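Local atomic coordinates of solute-binding protein (Thermoactinomyces vulgaris, PDB entry 2ZYO), a protein that binds maltodextrins such as maltotetraose, and cyclodextrins, and probably serves their import as the solute-binding component of a sugar transporter. Residues Phe174-Lys184 and Leu267-Phe278; Ile260-Pro268 and Pro335-Gln343. All blocks are in the same frame, centred on the assembly; numbering follows the deposited sequence.

Contact 1 (Phe174-Lys184 and Leu267-Phe278); sequences FYYTYFLFAAK and LPKIDGKDAQTF. With GLC (alpha-D-glucopyranose), chain B; GLC (alpha-D-glucopyranose), chain C.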
# COMPACT_ATOMS: atom_id res chain seq x y z
N PHE A 174 9.32 -7.49 5.85
CA PHE A 174 9.55 -6.07 6.16
C PHE A 174 8.34 -5.17 5.88
O PHE A 174 8.15 -4.16 6.55
CB PHE A 174 10.78 -5.56 5.42
CG PHE A 174 11.14 -4.13 5.71
CD1 PHE A 174 11.51 -3.72 6.99
CD2 PHE A 174 11.13 -3.18 4.68
CE1 PHE A 174 11.85 -2.39 7.24
CE2 PHE A 174 11.47 -1.85 4.93
CZ PHE A 174 11.83 -1.46 6.21
N TYR A 175 7.53 -5.54 4.89
CA TYR A 175 6.30 -4.79 4.63
C TYR A 175 5.44 -4.71 5.90
O TYR A 175 4.85 -3.67 6.21
CB TYR A 175 5.50 -5.39 3.47
CG TYR A 175 4.19 -4.65 3.28
CD1 TYR A 175 4.14 -3.46 2.56
CD2 TYR A 175 3.01 -5.13 3.86
CE1 TYR A 175 2.94 -2.76 2.41
CE2 TYR A 175 1.81 -4.44 3.72
CZ TYR A 175 1.79 -3.26 3.00
OH TYR A 175 0.60 -2.58 2.86
N TYR A 176 5.37 -5.82 6.63
CA TYR A 176 4.52 -5.93 7.81
C TYR A 176 5.20 -5.40 9.07
O TYR A 176 4.55 -4.80 9.92
CB TYR A 176 4.07 -7.39 8.01
CG TYR A 176 3.14 -7.87 6.92
CD1 TYR A 176 1.76 -7.76 7.06
CD2 TYR A 176 3.65 -8.42 5.74
CE1 TYR A 176 0.90 -8.19 6.06
CE2 TYR A 176 2.79 -8.85 4.72
CZ TYR A 176 1.42 -8.74 4.90
OH TYR A 176 0.56 -9.16 3.91
N THR A 177 6.51 -5.61 9.17
CA THR A 177 7.27 -5.23 10.36
C THR A 177 7.76 -3.79 10.33
O THR A 177 8.38 -3.33 11.29
CB THR A 177 8.48 -6.15 10.57
OG1 THR A 177 9.37 -6.01 9.45
CG2 THR A 177 8.05 -7.59 10.69
N TYR A 178 7.49 -3.08 9.23
CA TYR A 178 7.95 -1.70 9.10
C TYR A 178 7.65 -0.84 10.34
O TYR A 178 8.52 -0.07 10.77
CB TYR A 178 7.37 -1.02 7.85
CG TYR A 178 7.81 0.42 7.72
CD1 TYR A 178 9.14 0.74 7.44
CD2 TYR A 178 6.90 1.46 7.88
CE1 TYR A 178 9.55 2.06 7.32
CE2 TYR A 178 7.31 2.79 7.77
CZ TYR A 178 8.63 3.07 7.49
OH TYR A 178 9.05 4.38 7.37
N PHE A 179 6.46 -0.99 10.91
CA PHE A 179 6.07 -0.17 12.06
C PHE A 179 7.04 -0.32 13.24
O PHE A 179 7.26 0.63 13.98
CB PHE A 179 4.61 -0.42 12.49
CG PHE A 179 4.40 -1.66 13.32
CD1 PHE A 179 4.32 -1.58 14.71
CD2 PHE A 179 4.26 -2.91 12.72
CE1 PHE A 179 4.11 -2.72 15.49
CE2 PHE A 179 4.06 -4.06 13.49
CZ PHE A 179 3.98 -3.96 14.88
N LEU A 180 7.63 -1.51 13.37
CA LEU A 180 8.63 -1.75 14.42
C LEU A 180 9.91 -0.97 14.18
O LEU A 180 10.54 -0.49 15.12
CB LEU A 180 8.93 -3.25 14.55
CG LEU A 180 7.77 -4.16 14.99
CD1 LEU A 180 8.12 -5.63 14.81
CD2 LEU A 180 7.36 -3.88 16.43
N PHE A 181 10.31 -0.86 12.91
CA PHE A 181 11.49 -0.08 12.53
C PHE A 181 11.22 1.42 12.64
O PHE A 181 12.03 2.16 13.19
CB PHE A 181 11.95 -0.46 11.12
CG PHE A 181 12.55 -1.84 11.03
CD1 PHE A 181 13.92 -2.01 11.08
CD2 PHE A 181 11.73 -2.96 10.90
CE1 PHE A 181 14.49 -3.28 11.01
CE2 PHE A 181 12.29 -4.24 10.83
CZ PHE A 181 13.67 -4.40 10.88
N ALA A 182 10.07 1.85 12.12
CA ALA A 182 9.66 3.26 12.19
C ALA A 182 9.56 3.76 13.63
O ALA A 182 9.91 4.90 13.92
CB ALA A 182 8.35 3.47 11.45
N ALA A 183 9.08 2.89 14.53
CA ALA A 183 8.97 3.21 15.95
C ALA A 183 10.31 3.61 16.57
O ALA A 183 10.36 4.45 17.47
CB ALA A 183 8.37 2.04 16.71
N LYS A 184 11.38 3.01 16.07
CA LYS A 184 12.72 3.26 16.59
C LYS A 184 13.40 4.44 15.90
O LYS A 184 14.48 4.87 16.31
CB LYS A 184 13.59 2.01 16.48
CG LYS A 184 12.93 0.72 16.98
CD LYS A 184 12.41 0.85 18.40
CE LYS A 184 11.55 -0.34 18.77
NZ LYS A 184 11.04 -0.25 20.17
N LEU A 267 -3.11 -0.20 14.84
CA LEU A 267 -2.10 -0.83 15.68
C LEU A 267 -1.95 -0.04 16.98
O LEU A 267 -2.04 1.19 16.98
CB LEU A 267 -0.75 -0.90 14.95
CG LEU A 267 -0.70 -1.72 13.65
CD1 LEU A 267 0.71 -1.68 13.08
CD2 LEU A 267 -1.15 -3.16 13.87
N PRO A 268 -1.75 -0.76 18.11
CA PRO A 268 -1.56 -0.12 19.40
C PRO A 268 -0.38 0.85 19.39
O PRO A 268 0.58 0.64 18.64
CB PRO A 268 -1.26 -1.30 20.33
CG PRO A 268 -1.94 -2.46 19.68
CD PRO A 268 -1.73 -2.23 18.21
N LYS A 269 -0.45 1.90 20.20
CA LYS A 269 0.63 2.87 20.28
C LYS A 269 1.93 2.21 20.70
O LYS A 269 1.95 1.35 21.59
CB LYS A 269 0.27 4.03 21.20
CG LYS A 269 -0.81 4.94 20.62
CD LYS A 269 -1.02 6.19 21.45
CE LYS A 269 -2.02 7.12 20.76
NZ LYS A 269 -2.28 8.34 21.57
N ILE A 270 3.01 2.59 20.02
CA ILE A 270 4.32 1.99 20.24
C ILE A 270 5.34 3.08 20.54
O ILE A 270 5.38 4.12 19.87
CB ILE A 270 4.75 1.11 19.03
CG1 ILE A 270 6.11 0.44 19.30
CG2 ILE A 270 4.74 1.92 17.72
CD1 ILE A 270 6.44 -0.72 18.36
N ASP A 271 6.15 2.85 21.57
CA ASP A 271 7.13 3.82 22.05
C ASP A 271 6.50 5.21 22.25
O ASP A 271 7.10 6.23 21.93
CB ASP A 271 8.36 3.86 21.13
CG ASP A 271 9.13 2.54 21.13
OD1 ASP A 271 9.46 2.04 22.23
OD2 ASP A 271 9.40 2.00 20.04
N GLY A 272 5.28 5.21 22.78
CA GLY A 272 4.57 6.44 23.14
C GLY A 272 3.87 7.17 22.01
O GLY A 272 3.23 8.20 22.25
N LYS A 273 3.98 6.66 20.79
CA LYS A 273 3.41 7.32 19.61
C LYS A 273 2.52 6.41 18.78
O LYS A 273 2.51 5.19 18.96
CB LYS A 273 4.52 7.87 18.71
CG LYS A 273 5.28 9.07 19.28
CD LYS A 273 6.16 9.72 18.20
CE LYS A 273 7.20 8.76 17.66
NZ LYS A 273 8.03 9.36 16.57
N ASP A 274 1.77 7.01 17.85
CA ASP A 274 1.00 6.26 16.86
C ASP A 274 1.94 5.37 16.06
O ASP A 274 3.05 5.78 15.71
CB ASP A 274 0.27 7.20 15.90
CG ASP A 274 -0.80 8.03 16.59
OD1 ASP A 274 -1.61 7.47 17.35
OD2 ASP A 274 -0.84 9.25 16.33
N ALA A 275 1.50 4.14 15.79
CA ALA A 275 2.26 3.24 14.92
C ALA A 275 2.26 3.79 13.50
O ALA A 275 1.25 4.31 13.02
CB ALA A 275 1.67 1.84 14.96
N GLN A 276 3.41 3.68 12.84
CA GLN A 276 3.59 4.15 11.48
C GLN A 276 3.74 2.97 10.53
O GLN A 276 4.75 2.27 10.56
CB GLN A 276 4.81 5.05 11.36
CG GLN A 276 4.77 6.31 12.19
CD GLN A 276 6.05 7.11 12.08
OE1 GLN A 276 6.31 7.74 11.05
NE2 GLN A 276 6.85 7.09 13.14
N THR A 277 2.73 2.76 9.71
CA THR A 277 2.73 1.69 8.73
C THR A 277 3.03 2.25 7.34
O THR A 277 2.94 3.45 7.12
CB THR A 277 1.37 0.98 8.69
OG1 THR A 277 0.33 1.95 8.54
CG2 THR A 277 1.13 0.20 9.97
N PHE A 278 3.39 1.36 6.42
CA PHE A 278 3.41 1.72 5.01
C PHE A 278 1.98 1.93 4.53
O PHE A 278 1.06 1.22 4.97
CB PHE A 278 4.05 0.62 4.17
CG PHE A 278 5.55 0.62 4.18
CD1 PHE A 278 6.28 1.80 4.03
CD2 PHE A 278 6.25 -0.58 4.29
CE1 PHE A 278 7.67 1.78 4.01
CE2 PHE A 278 7.64 -0.61 4.28
CZ PHE A 278 8.35 0.58 4.14
C1 GLC B . -0.05 -6.82 0.37
C2 GLC B . 0.30 -5.52 -0.41
C3 GLC B . 1.69 -5.57 -1.07
C4 GLC B . 2.75 -6.14 -0.12
C5 GLC B . 2.26 -7.46 0.46
C6 GLC B . 3.25 -8.10 1.43
O1 GLC B . -0.37 -7.86 -0.49
O2 GLC B . -0.69 -5.26 -1.40
O3 GLC B . 2.08 -4.26 -1.45
O4 GLC B . 3.98 -6.35 -0.84
O5 GLC B . 1.04 -7.24 1.20
O6 GLC B . 4.01 -9.12 0.80
C1 GLC C . 5.00 -5.44 -0.56
C2 GLC C . 5.56 -4.86 -1.86
C3 GLC C . 6.28 -5.95 -2.65
C4 GLC C . 7.37 -6.59 -1.78
C5 GLC C . 6.77 -7.10 -0.47
C6 GLC C . 7.81 -7.62 0.49
O2 GLC C . 4.49 -4.34 -2.64
O3 GLC C . 6.86 -5.38 -3.82
O4 GLC C . 7.97 -7.67 -2.49
O5 GLC C . 6.06 -6.03 0.20
O6 GLC C . 7.56 -8.97 0.83
O HOH W 1 3.26 -1.55 6.76
O HOH W 2 0.77 -1.28 5.57
O HOH W 3 5.58 2.72 14.27
O HOH W 4 9.67 7.33 13.03
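Leu267 meets Phe179 first: its CD1 methyl sits over one face of the ring, 3.8 Å from the centroid, in a CH-pi contact, while Leu180 of the same helix backs the other face. Further along, Ile270 reaches the helix with its long branch. CG1 stands anti to the backbone N (chi1 -178°), which carries CD1 out between Leu180 CD2 and the methyl of Ala183. The chain then reverses in a type I' turn, Ile270 to Lys273, and Asp271 on that turn takes the ammonium of Lys184 on the syn lone pair of OD2, NZ to OD2 2.8 Å. Lys184 has a second carboxylate, Glu214, which probably shares its charge.

Gln276 lays its CB against that of Ala182, and its carbonyl O receives a CA-H...O contact from Phe179 CA at 3.2 Å; this O is buried and has no hydrogen-bond partner. Two waters bridge the segments here, one from Phe179 O to Gln276 N, the other from Ala182 O to the side-chain nitrogen Gln276 NE2. The Phe278 ring stacks face to face on Tyr178, planes 12° apart and centroids 3.9 Å apart, and turns its edge to the face of Phe174 with the planes at 78°. A water bridges Tyr175 O and Phe278 N.

Tyr175 touches Phe278 CD2 through CD1 while the glucose of chain B lies over one face of its ring, C4 above the centre. Phe278 thus links its cluster with Phe174 and Tyr178 to Tyr175, whose ring against glucose is the aromatic stacking characteristic of maltodextrin-binding pockets.

Contact 2 (Ile260-Pro268 and Pro335-Gln343); sequences INVGVAPLP and PVVNGFAKQ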
# COMPACT_ATOMS: atom_id res chain seq x y z
N ILE A 260 -15.62 -15.79 10.00
CA ILE A 260 -15.08 -15.01 11.11
C ILE A 260 -15.81 -13.68 11.23
O ILE A 260 -16.01 -12.98 10.23
CB ILE A 260 -13.54 -14.77 10.96
CG1 ILE A 260 -12.78 -16.08 10.70
CG2 ILE A 260 -12.98 -14.01 12.17
CD1 ILE A 260 -12.95 -17.16 11.78
N ASN A 261 -16.22 -13.35 12.45
CA ASN A 261 -16.76 -12.03 12.75
C ASN A 261 -15.58 -11.10 13.02
O ASN A 261 -14.95 -11.16 14.07
CB ASN A 261 -17.70 -12.09 13.96
CG ASN A 261 -18.50 -10.80 14.16
OD1 ASN A 261 -18.53 -9.93 13.29
ND2 ASN A 261 -19.15 -10.69 15.31
N VAL A 262 -15.29 -10.27 12.02
CA VAL A 262 -14.04 -9.51 11.96
C VAL A 262 -14.16 -8.11 12.55
O VAL A 262 -15.10 -7.37 12.24
CB VAL A 262 -13.54 -9.41 10.49
CG1 VAL A 262 -12.27 -8.58 10.39
CG2 VAL A 262 -13.31 -10.79 9.89
N GLY A 263 -13.21 -7.77 13.41
CA GLY A 263 -13.02 -6.39 13.86
C GLY A 263 -11.71 -5.87 13.32
O GLY A 263 -10.79 -6.65 13.04
N VAL A 264 -11.61 -4.55 13.17
CA VAL A 264 -10.36 -3.91 12.72
C VAL A 264 -10.08 -2.65 13.54
O VAL A 264 -10.93 -1.77 13.66
CB VAL A 264 -10.39 -3.54 11.21
CG1 VAL A 264 -9.03 -3.00 10.77
CG2 VAL A 264 -10.77 -4.75 10.36
N ALA A 265 -8.87 -2.58 14.10
CA ALA A 265 -8.44 -1.42 14.87
C ALA A 265 -7.05 -0.98 14.42
O ALA A 265 -6.31 -1.78 13.85
CB ALA A 265 -8.43 -1.76 16.36
N PRO A 266 -6.70 0.30 14.66
CA PRO A 266 -5.32 0.70 14.38
C PRO A 266 -4.37 -0.08 15.27
O PRO A 266 -4.77 -0.58 16.32
CB PRO A 266 -5.29 2.18 14.79
CG PRO A 266 -6.70 2.61 14.87
CD PRO A 266 -7.50 1.40 15.21
N LEU A 267 -3.11 -0.20 14.84
CA LEU A 267 -2.10 -0.83 15.68
C LEU A 267 -1.95 -0.04 16.98
O LEU A 267 -2.04 1.19 16.98
CB LEU A 267 -0.75 -0.90 14.95
CG LEU A 267 -0.70 -1.72 13.65
CD1 LEU A 267 0.71 -1.68 13.08
CD2 LEU A 267 -1.15 -3.16 13.87
N PRO A 268 -1.75 -0.76 18.11
CA PRO A 268 -1.56 -0.12 19.40
C PRO A 268 -0.38 0.85 19.39
O PRO A 268 0.58 0.64 18.64
CB PRO A 268 -1.26 -1.30 20.33
CG PRO A 268 -1.94 -2.46 19.68
CD PRO A 268 -1.73 -2.23 18.21
N PRO A 335 -17.36 -1.27 10.42
CA PRO A 335 -16.50 -2.02 11.35
C PRO A 335 -15.29 -2.70 10.72
O PRO A 335 -14.35 -3.07 11.43
CB PRO A 335 -17.45 -3.07 11.93
CG PRO A 335 -18.51 -3.23 10.90
CD PRO A 335 -18.71 -1.86 10.33
N VAL A 336 -15.30 -2.88 9.40
CA VAL A 336 -14.18 -3.54 8.73
C VAL A 336 -13.41 -2.57 7.83
O VAL A 336 -12.55 -2.98 7.04
CB VAL A 336 -14.64 -4.80 7.94
CG1 VAL A 336 -13.51 -5.77 7.84
CG2 VAL A 336 -15.82 -5.48 8.63
N VAL A 337 -13.69 -1.28 7.99
CA VAL A 337 -13.07 -0.23 7.18
C VAL A 337 -12.43 0.86 8.05
O VAL A 337 -11.29 1.27 7.81
CB VAL A 337 -14.09 0.39 6.17
CG1 VAL A 337 -13.54 1.66 5.53
CG2 VAL A 337 -14.46 -0.63 5.10
N ASN A 338 -13.17 1.30 9.07
CA ASN A 338 -12.76 2.41 9.94
C ASN A 338 -11.33 2.28 10.50
O ASN A 338 -10.55 3.23 10.45
CB ASN A 338 -13.77 2.59 11.08
CG ASN A 338 -13.53 3.84 11.91
OD1 ASN A 338 -13.29 4.92 11.38
ND2 ASN A 338 -13.61 3.69 13.23
N GLY A 339 -11.00 1.09 11.01
CA GLY A 339 -9.67 0.82 11.57
C GLY A 339 -8.54 0.95 10.57
O GLY A 339 -7.47 1.47 10.89
N PHE A 340 -8.78 0.48 9.34
CA PHE A 340 -7.80 0.61 8.26
C PHE A 340 -7.56 2.08 7.90
O PHE A 340 -6.42 2.49 7.69
CB PHE A 340 -8.26 -0.14 7.01
CG PHE A 340 -8.20 -1.64 7.13
CD1 PHE A 340 -6.99 -2.28 7.38
CD2 PHE A 340 -9.34 -2.40 6.96
CE1 PHE A 340 -6.93 -3.67 7.48
CE2 PHE A 340 -9.29 -3.79 7.05
CZ PHE A 340 -8.08 -4.42 7.32
N ALA A 341 -8.64 2.85 7.83
CA ALA A 341 -8.55 4.27 7.49
C ALA A 341 -7.82 5.06 8.57
O ALA A 341 -6.98 5.90 8.27
CB ALA A 341 -9.94 4.85 7.24
N LYS A 342 -8.15 4.77 9.83
CA LYS A 342 -7.48 5.39 10.98
C LYS A 342 -5.97 5.12 10.94
O LYS A 342 -5.17 6.04 11.11
CB LYS A 342 -8.06 4.89 12.30
CG LYS A 342 -9.42 5.49 12.67
CD LYS A 342 -9.81 5.15 14.11
CE LYS A 342 -10.32 3.72 14.24
NZ LYS A 342 -10.67 3.38 15.65
N GLN A 343 -5.60 3.86 10.71
CA GLN A 343 -4.19 3.49 10.64
C GLN A 343 -3.50 4.10 9.42
O GLN A 343 -2.36 4.57 9.52
CB GLN A 343 -4.03 1.96 10.64
CG GLN A 343 -2.57 1.49 10.70
CD GLN A 343 -1.81 2.06 11.89
OE1 GLN A 343 -2.22 1.89 13.03
NE2 GLN A 343 -0.71 2.75 11.61
O HOH W 5 -13.96 -2.94 13.86
O HOH W 6 -11.51 0.99 14.88
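Gln343 is gripped at both ends of its amide. OE1 accepts the backbone N-H of Leu267, with N to OE1 at 2.9 Å and the donor tilted 29° from the carbonyl plane, and NE2 donates to Ala275 O and, weakly, to Thr277 OG1, whose stronger partner is Ser130. With these partners the amide can hardly turn over. The side chain bends at chi2 (56°), bringing OE1 to the backbone just beyond the strand, where it also lies against Pro266 CB.

Next to it Lys342 crosses the Pro266 ring at a slant, its CB 3.7 Å from Pro266 CG. The ammonium continues to a water that in turn donates to Val264 O. A second water joins Val264 N to Pro335 O, so both backbone polar groups of Val264 are tied by solvent to the 335-343 segment.

Between these polar points the backbones come very close. Gly339 CA lies 4.2 Å from Ala265 CA and offers a CA-H...O contact to Val264 O; a beta carbon on Gly339 would run into that carbonyl.

Val264 is the apolar centre. Its CG1 stands almost on the normal of the Phe340 ring, 3.7 Å from the centroid in a CH-pi contact, and CG2 meets both Phe340 CE2 and Val336 CG1. Val336 CG1 also reaches Val262 CG1. Since Phe340 further packs on Ile252, Ala132 and Ile134, a serine in its place would probably leave Val264 CG1 without its ring face and open a gap between helix and sheet.

Strand 262-265 and helix 338-343 run nearly parallel, 17° apart, with the strand bonded antiparallel to strand 120-136: helix-on-sheet packing of the kind that builds the alpha/beta lobes of the periplasmic-binding-protein fold, to which this family belongs.

In the fold
Following the chain, helix 174-183 comes first, then strand 262-265, the loop that leads to strand 278-287, and last helix 338-344. Contact 1 closes a loop of 82 residues by bringing 267-278 back to the helix; contact 2 closes one of 66 residues by bringing 335-343 back to 260-268. The two loops cross: 260-268 falls within the span of contact 1, overlapping its end at Leu267 and Pro268, whereas 335-343 lies beyond it. Contact 1 thus fastens the loop and the start of strand 278-287 to the helix beside the sugar, while contact 2 covers strand 262-265 with helix 338-344. Gln343 connects them, and the centres lie about 16 Å apart.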